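Beta-galacturonidase (Eisenbergiella tayi, PDB 6NCW) is a glycoside hydrolase of family 2 that probably cleaves terminal beta-linked galacturonate, and perhaps glucuronate, from its substrates. Local coordinates at residues S307-D321 with A363-N377. Residues are numbered along the deposited sequence; the frame is centred on the assembly and turned at random.
Sequences SIRTVHYPNDELFLD and AHYNHPSIYIWGILN. With GOL (glycerol), chain G.
Arg309 and Asn377 supply the single direct hydrogen bond across this pairing: Arg309 NH2 gives a proton to Asn377 OD1 at 2.7 Å, from above the carbonyl plane. With CG of Arg309 opposite the backbone N (chi1 171°) and the chain extended as far as NE, the guanidinium reaches the asparagine, while Glu333 and Glu465 take salt bridges from the same group. The Asn377 amide also stacks on one face of the His312 ring, their planes 25° apart, with Val311 CB against the other face. Glycerol bridges the two residues, His312 NE2 meeting its O2 at 2.7 Å and Asn377 ND2 donating to its O1 at 2.8 Å; both residues belong to the galacturonate site, on the loops that follow strands 307-309 and 370-374 of the TIM barrel. Where helix 317-326 meets the end of helix 349-364 and the turn after it, CH-pi contacts take over. Leu320 spans two rings, CD1 lying 3.6 Å from the His364 centroid and CB 3.7 Å from that of His367. Glu332 and Asp324, respectively, hydrogen-bond the ND1 atoms of these histidines. Water serves the other ring nitrogens: one molecule joins Asn315 O to His364 NE2, and another lies 2.7 Å from His367 NE2, near Glu317, whose OE1 pairs with Lys73.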
loop_
_atom_site.group_PDB
_atom_site.type_symbol
_atom_site.label_atom_id
_atom_site.label_comp_id
_atom_site.label_asym_id
_atom_site.label_seq_id
_atom_site.Cartn_x
_atom_site.Cartn_y
_atom_site.Cartn_z
ATOM N N SER A 307 -2.314 -2.219 -31.326
ATOM C CA SER A 307 -3.754 -2.169 -31.524
ATOM C C SER A 307 -4.486 -2.023 -30.192
ATOM O O SER A 307 -4.007 -2.462 -29.140
ATOM C CB SER A 307 -4.226 -3.409 -32.282
ATOM O OG SER A 307 -5.594 -3.303 -32.621
ATOM N N ILE A 308 -5.651 -1.383 -30.253
ATOM C CA ILE A 308 -6.529 -1.208 -29.105
ATOM C C ILE A 308 -7.938 -1.645 -29.494
ATOM O O ILE A 308 -8.368 -1.466 -30.637
ATOM C CB ILE A 308 -6.527 0.249 -28.602
ATOM C CG1 ILE A 308 -5.207 0.554 -27.921
ATOM C CG2 ILE A 308 -7.698 0.515 -27.663
ATOM C CD1 ILE A 308 -4.997 2.006 -27.698
ATOM N N ARG A 309 -8.640 -2.235 -28.536
ATOM C CA ARG A 309 -10.022 -2.658 -28.665
ATOM C C ARG A 309 -10.842 -1.834 -27.676
ATOM O O ARG A 309 -10.533 -1.814 -26.476
ATOM C CB ARG A 309 -10.132 -4.167 -28.387
ATOM C CG ARG A 309 -11.544 -4.663 -28.273
ATOM C CD ARG A 309 -11.698 -6.177 -28.191
ATOM N NE ARG A 309 -13.124 -6.400 -27.967
ATOM C CZ ARG A 309 -13.650 -7.066 -26.943
ATOM N NH1 ARG A 309 -12.869 -7.691 -26.063
ATOM N NH2 ARG A 309 -14.974 -7.127 -26.826
ATOM N N THR A 310 -11.879 -1.154 -28.175
ATOM C CA THR A 310 -12.683 -0.207 -27.387
ATOM C C THR A 310 -13.758 -0.940 -26.565
ATOM O O THR A 310 -14.964 -0.850 -26.817
ATOM C CB THR A 310 -13.331 0.824 -28.315
ATOM O OG1 THR A 310 -14.286 0.176 -29.163
ATOM C CG2 THR A 310 -12.309 1.509 -29.217
ATOM N N VAL A 311 -13.317 -1.657 -25.529
ATOM C CA VAL A 311 -14.283 -2.308 -24.636
ATOM C C VAL A 311 -15.038 -1.262 -23.818
ATOM O O VAL A 311 -14.424 -0.365 -23.227
ATOM C CB VAL A 311 -13.573 -3.307 -23.709
ATOM C CG1 VAL A 311 -12.991 -4.466 -24.533
ATOM C CG2 VAL A 311 -12.461 -2.603 -22.872
ATOM N N HIS A 312 -16.376 -1.349 -23.783
ATOM C CA HIS A 312 -17.245 -2.094 -24.719
ATOM C C HIS A 312 -18.239 -1.086 -25.313
ATOM O O HIS A 312 -19.456 -1.195 -25.119
ATOM C CB HIS A 312 -18.016 -3.217 -24.032
ATOM C CG HIS A 312 -17.137 -4.284 -23.451
ATOM N ND1 HIS A 312 -16.412 -5.155 -24.231
ATOM C CD2 HIS A 312 -16.870 -4.621 -22.167
ATOM C CE1 HIS A 312 -15.745 -5.994 -23.454
ATOM N NE2 HIS A 312 -16.008 -5.694 -22.196
ATOM N N TYR A 313 -17.726 -0.083 -26.013
ATOM C CA TYR A 313 -18.569 0.988 -26.525
ATOM C C TYR A 313 -17.723 1.849 -27.448
ATOM O O TYR A 313 -16.494 1.780 -27.402
ATOM C CB TYR A 313 -19.157 1.843 -25.378
ATOM C CG TYR A 313 -18.190 1.993 -24.250
ATOM C CD1 TYR A 313 -17.042 2.758 -24.405
ATOM C CD2 TYR A 313 -18.388 1.332 -23.039
ATOM C CE1 TYR A 313 -16.123 2.873 -23.400
ATOM C CE2 TYR A 313 -17.475 1.451 -22.013
ATOM C CZ TYR A 313 -16.336 2.226 -22.197
ATOM O OH TYR A 313 -15.400 2.352 -21.190
ATOM N N PRO A 314 -18.354 2.672 -28.276
ATOM C CA PRO A 314 -17.577 3.565 -29.140
ATOM C C PRO A 314 -16.813 4.572 -28.302
ATOM O O PRO A 314 -17.240 4.948 -27.204
ATOM C CB PRO A 314 -18.645 4.235 -30.022
ATOM C CG PRO A 314 -19.798 3.236 -30.025
ATOM C CD PRO A 314 -19.790 2.683 -28.603
ATOM N N ASN A 315 -15.658 4.989 -28.820
ATOM C CA ASN A 315 -14.758 5.903 -28.127
ATOM C C ASN A 315 -14.865 7.328 -28.655
ATOM O O ASN A 315 -15.322 7.573 -29.774
ATOM C CB ASN A 315 -13.304 5.439 -28.247
ATOM C CG ASN A 315 -12.909 4.458 -27.145
ATOM O OD1 ASN A 315 -13.769 3.751 -26.584
ATOM N ND2 ASN A 315 -11.614 4.426 -26.812
ATOM N N ASP A 316 -14.425 8.265 -27.814
ATOM C CA ASP A 316 -14.153 9.649 -28.172
ATOM C C ASP A 316 -13.380 9.763 -29.487
ATOM O O ASP A 316 -12.318 9.161 -29.657
ATOM C CB ASP A 316 -13.344 10.295 -27.040
ATOM C CG ASP A 316 -13.345 11.814 -27.091
ATOM O OD1 ASP A 316 -13.207 12.420 -26.003
ATOM O OD2 ASP A 316 -13.458 12.406 -28.204
ATOM N N GLU A 317 -13.898 10.585 -30.397
ATOM C CA GLU A 317 -13.217 10.801 -31.672
ATOM C C GLU A 317 -11.850 11.440 -31.489
ATOM O O GLU A 317 -10.978 11.305 -32.354
ATOM C CB GLU A 317 -14.080 11.680 -32.569
ATOM C CG GLU A 317 -15.441 11.065 -32.817
ATOM C CD GLU A 317 -16.418 12.034 -33.429
ATOM O OE1 GLU A 317 -16.652 13.100 -32.832
ATOM O OE2 GLU A 317 -16.954 11.722 -34.507
ATOM N N LEU A 318 -11.649 12.170 -30.400
ATOM C CA LEU A 318 -10.316 12.686 -30.120
ATOM C C LEU A 318 -9.320 11.539 -29.911
ATOM O O LEU A 318 -8.166 11.617 -30.345
ATOM C CB LEU A 318 -10.382 13.604 -28.898
ATOM C CG LEU A 318 -9.114 14.329 -28.439
ATOM C CD1 LEU A 318 -8.690 15.383 -29.462
ATOM C CD2 LEU A 318 -9.360 14.970 -27.079
ATOM N N PHE A 319 -9.753 10.462 -29.253
ATOM C CA PHE A 319 -8.867 9.315 -29.046
ATOM C C PHE A 319 -8.595 8.610 -30.370
ATOM O O PHE A 319 -7.446 8.273 -30.682
ATOM C CB PHE A 319 -9.484 8.339 -28.029
ATOM C CG PHE A 319 -8.560 7.204 -27.629
ATOM C CD1 PHE A 319 -7.520 7.420 -26.725
ATOM C CD2 PHE A 319 -8.732 5.936 -28.151
ATOM C CE1 PHE A 319 -6.661 6.379 -26.346
ATOM C CE2 PHE A 319 -7.875 4.893 -27.792
ATOM C CZ PHE A 319 -6.841 5.118 -26.885
ATOM N N LEU A 320 -9.651 8.392 -31.165
ATOM C CA LEU A 320 -9.492 7.795 -32.490
ATOM C C LEU A 320 -8.569 8.635 -33.366
ATOM O O LEU A 320 -7.730 8.084 -34.082
ATOM C CB LEU A 320 -10.861 7.619 -33.154
ATOM C CG LEU A 320 -11.855 6.718 -32.400
ATOM C CD1 LEU A 320 -13.238 6.756 -33.028
ATOM C CD2 LEU A 320 -11.349 5.279 -32.356
ATOM N N ASP A 321 -8.703 9.968 -33.318
ATOM C CA ASP A 321 -7.759 10.846 -34.019
ATOM C C ASP A 321 -6.323 10.521 -33.627
ATOM O O ASP A 321 -5.434 10.444 -34.479
ATOM C CB ASP A 321 -8.020 12.331 -33.713
ATOM C CG ASP A 321 -9.253 12.905 -34.422
ATOM O OD1 ASP A 321 -9.695 14.000 -33.993
ATOM O OD2 ASP A 321 -9.791 12.279 -35.374
ATOM N N ALA A 363 -20.496 8.551 -37.734
ATOM C CA ALA A 363 -19.554 9.532 -37.209
ATOM C C ALA A 363 -18.105 9.138 -37.469
ATOM O O ALA A 363 -17.268 10.008 -37.741
ATOM C CB ALA A 363 -19.793 9.720 -35.707
ATOM N N HIS A 364 -17.796 7.838 -37.410
ATOM C CA HIS A 364 -16.427 7.326 -37.368
ATOM C C HIS A 364 -15.970 6.708 -38.677
ATOM O O HIS A 364 -14.849 6.192 -38.741
ATOM C CB HIS A 364 -16.285 6.274 -36.254
ATOM C CG HIS A 364 -16.529 6.816 -34.881
ATOM N ND1 HIS A 364 -16.497 6.025 -33.751
ATOM C CD2 HIS A 364 -16.811 8.073 -34.455
ATOM C CE1 HIS A 364 -16.747 6.772 -32.688
ATOM N NE2 HIS A 364 -16.941 8.019 -33.086
ATOM N N TYR A 365 -16.792 6.780 -39.728
ATOM C CA TYR A 365 -16.512 6.078 -40.984
ATOM C C TYR A 365 -15.098 6.321 -41.495
ATOM O O TYR A 365 -14.479 5.425 -42.083
ATOM C CB TYR A 365 -17.517 6.517 -42.056
ATOM C CG TYR A 365 -17.417 5.692 -43.316
ATOM C CD1 TYR A 365 -18.227 4.566 -43.501
ATOM C CD2 TYR A 365 -16.492 6.010 -44.304
ATOM C CE1 TYR A 365 -18.126 3.789 -44.659
ATOM C CE2 TYR A 365 -16.380 5.245 -45.454
ATOM C CZ TYR A 365 -17.198 4.136 -45.633
ATOM O OH TYR A 365 -17.078 3.380 -46.787
ATOM N N ASN A 366 -14.582 7.535 -41.314
ATOM C CA ASN A 366 -13.367 7.937 -42.008
ATOM C C ASN A 366 -12.079 7.550 -41.301
ATOM O O ASN A 366 -11.010 7.738 -41.890
ATOM C CB ASN A 366 -13.363 9.458 -42.228
ATOM C CG ASN A 366 -14.429 9.901 -43.214
ATOM O OD1 ASN A 366 -14.653 9.240 -44.223
ATOM N ND2 ASN A 366 -15.102 11.007 -42.915
ATOM N N HIS A 367 -12.141 7.065 -40.062
ATOM C CA HIS A 367 -10.919 6.843 -39.279
ATOM C C HIS A 367 -10.124 5.685 -39.855
ATOM O O HIS A 367 -10.591 4.542 -39.794
ATOM C CB HIS A 367 -11.251 6.577 -37.801
ATOM C CG HIS A 367 -11.660 7.808 -37.048
ATOM N ND1 HIS A 367 -10.748 8.710 -36.539
ATOM C CD2 HIS A 367 -12.883 8.300 -36.745
ATOM C CE1 HIS A 367 -11.394 9.706 -35.956
ATOM N NE2 HIS A 367 -12.691 9.480 -36.066
ATOM N N PRO A 368 -8.948 5.918 -40.437
ATOM C CA PRO A 368 -8.169 4.785 -40.959
ATOM C C PRO A 368 -7.768 3.786 -39.889
ATOM O O PRO A 368 -7.530 2.613 -40.211
ATOM C CB PRO A 368 -6.943 5.465 -41.580
ATOM C CG PRO A 368 -6.811 6.762 -40.779
ATOM C CD PRO A 368 -8.230 7.198 -40.572
ATOM N N SER A 369 -7.667 4.206 -38.625
ATOM C CA SER A 369 -7.255 3.269 -37.579
ATOM C C SER A 369 -8.274 2.157 -37.389
ATOM O O SER A 369 -7.906 1.016 -37.078
ATOM C CB SER A 369 -7.040 4.007 -36.259
ATOM O OG SER A 369 -8.245 4.630 -35.840
ATOM N N ILE A 370 -9.555 2.464 -37.572
ATOM C CA ILE A 370 -10.601 1.473 -37.352
ATOM C C ILE A 370 -10.529 0.459 -38.484
ATOM O O ILE A 370 -10.813 0.797 -39.635
ATOM C CB ILE A 370 -11.980 2.116 -37.287
ATOM C CG1 ILE A 370 -12.082 3.074 -36.089
ATOM C CG2 ILE A 370 -13.025 1.023 -37.165
ATOM C CD1 ILE A 370 -13.310 3.965 -36.177
ATOM N N TYR A 371 -10.152 -0.783 -38.172
ATOM C CA TYR A 371 -10.065 -1.801 -39.206
ATOM C C TYR A 371 -11.163 -2.852 -39.109
ATOM O O TYR A 371 -11.331 -3.636 -40.055
ATOM C CB TYR A 371 -8.685 -2.482 -39.173
ATOM C CG TYR A 371 -8.533 -3.466 -38.039
ATOM C CD1 TYR A 371 -8.228 -3.033 -36.745
ATOM C CD2 TYR A 371 -8.712 -4.828 -38.259
ATOM C CE1 TYR A 371 -8.089 -3.934 -35.715
ATOM C CE2 TYR A 371 -8.590 -5.734 -37.239
ATOM C CZ TYR A 371 -8.280 -5.285 -35.973
ATOM O OH TYR A 371 -8.182 -6.204 -34.981
ATOM N N ILE A 372 -11.950 -2.857 -38.032
ATOM C CA ILE A 372 -12.976 -3.874 -37.844
ATOM C C ILE A 372 -14.075 -3.309 -36.955
ATOM O O ILE A 372 -13.808 -2.523 -36.039
ATOM C CB ILE A 372 -12.354 -5.158 -37.249
ATOM C CG1 ILE A 372 -13.373 -6.286 -37.196
ATOM C CG2 ILE A 372 -11.771 -4.868 -35.871
ATOM C CD1 ILE A 372 -12.760 -7.622 -36.863
ATOM N N TRP A 373 -15.320 -3.697 -37.238
ATOM C CA TRP A 373 -16.453 -3.364 -36.380
ATOM C C TRP A 373 -16.831 -4.569 -35.525
ATOM O O TRP A 373 -17.014 -5.670 -36.049
ATOM C CB TRP A 373 -17.677 -2.932 -37.197
ATOM C CG TRP A 373 -17.491 -1.711 -38.085
ATOM C CD1 TRP A 373 -17.576 -1.672 -39.452
ATOM C CD2 TRP A 373 -17.234 -0.366 -37.667
ATOM N NE1 TRP A 373 -17.380 -0.392 -39.909
ATOM C CE2 TRP A 373 -17.163 0.431 -38.834
ATOM C CE3 TRP A 373 -17.040 0.244 -36.421
ATOM C CZ2 TRP A 373 -16.902 1.808 -38.789
ATOM C CZ3 TRP A 373 -16.786 1.610 -36.375
ATOM C CH2 TRP A 373 -16.722 2.375 -37.552
ATOM N N GLY A 374 -17.023 -4.345 -34.228
ATOM C CA GLY A 374 -17.478 -5.403 -33.351
ATOM C C GLY A 374 -18.885 -5.168 -32.856
ATOM O O GLY A 374 -19.356 -4.028 -32.821
ATOM N N ILE A 375 -19.583 -6.226 -32.452
ATOM C CA ILE A 375 -20.890 -6.052 -31.828
ATOM C C ILE A 375 -21.033 -6.986 -30.630
ATOM O O ILE A 375 -20.371 -8.025 -30.542
ATOM C CB ILE A 375 -22.056 -6.295 -32.818
ATOM C CG1 ILE A 375 -22.022 -7.723 -33.380
ATOM C CG2 ILE A 375 -22.048 -5.282 -33.935
ATOM C CD1 ILE A 375 -23.187 -8.014 -34.329
ATOM N N LEU A 376 -21.896 -6.585 -29.696
ATOM C CA LEU A 376 -22.529 -7.502 -28.743
ATOM C C LEU A 376 -21.519 -8.414 -28.045
ATOM O O LEU A 376 -21.661 -9.645 -28.018
ATOM C CB LEU A 376 -23.603 -8.332 -29.445
ATOM C CG LEU A 376 -24.734 -7.539 -30.098
ATOM C CD1 LEU A 376 -25.750 -8.522 -30.679
ATOM C CD2 LEU A 376 -25.376 -6.545 -29.102
ATOM N N ASN A 377 -20.500 -7.790 -27.456
ATOM C CA ASN A 377 -19.534 -8.500 -26.629
ATOM C C ASN A 377 -20.214 -9.407 -25.606
ATOM O O ASN A 377 -21.000 -8.944 -24.774
ATOM C CB ASN A 377 -18.626 -7.494 -25.918
ATOM C CG ASN A 377 -17.680 -8.172 -24.947
ATOM O OD1 ASN A 377 -16.616 -8.663 -25.343
ATOM N ND2 ASN A 377 -18.072 -8.223 -23.666
HETATM C C1 GOL G . -16.038 -9.377 -20.549
HETATM O O1 GOL G . -16.098 -9.255 -21.938
HETATM C C2 GOL G . -15.210 -8.181 -19.971
HETATM O O2 GOL G . -15.978 -7.045 -19.804
HETATM C C3 GOL G . -14.713 -8.657 -18.583
HETATM O O3 GOL G . -15.835 -8.731 -17.706
HETATM O O HOH W 1 -17.657 9.113 -30.670
HETATM O O HOH W 2 -14.907 10.966 -36.372
#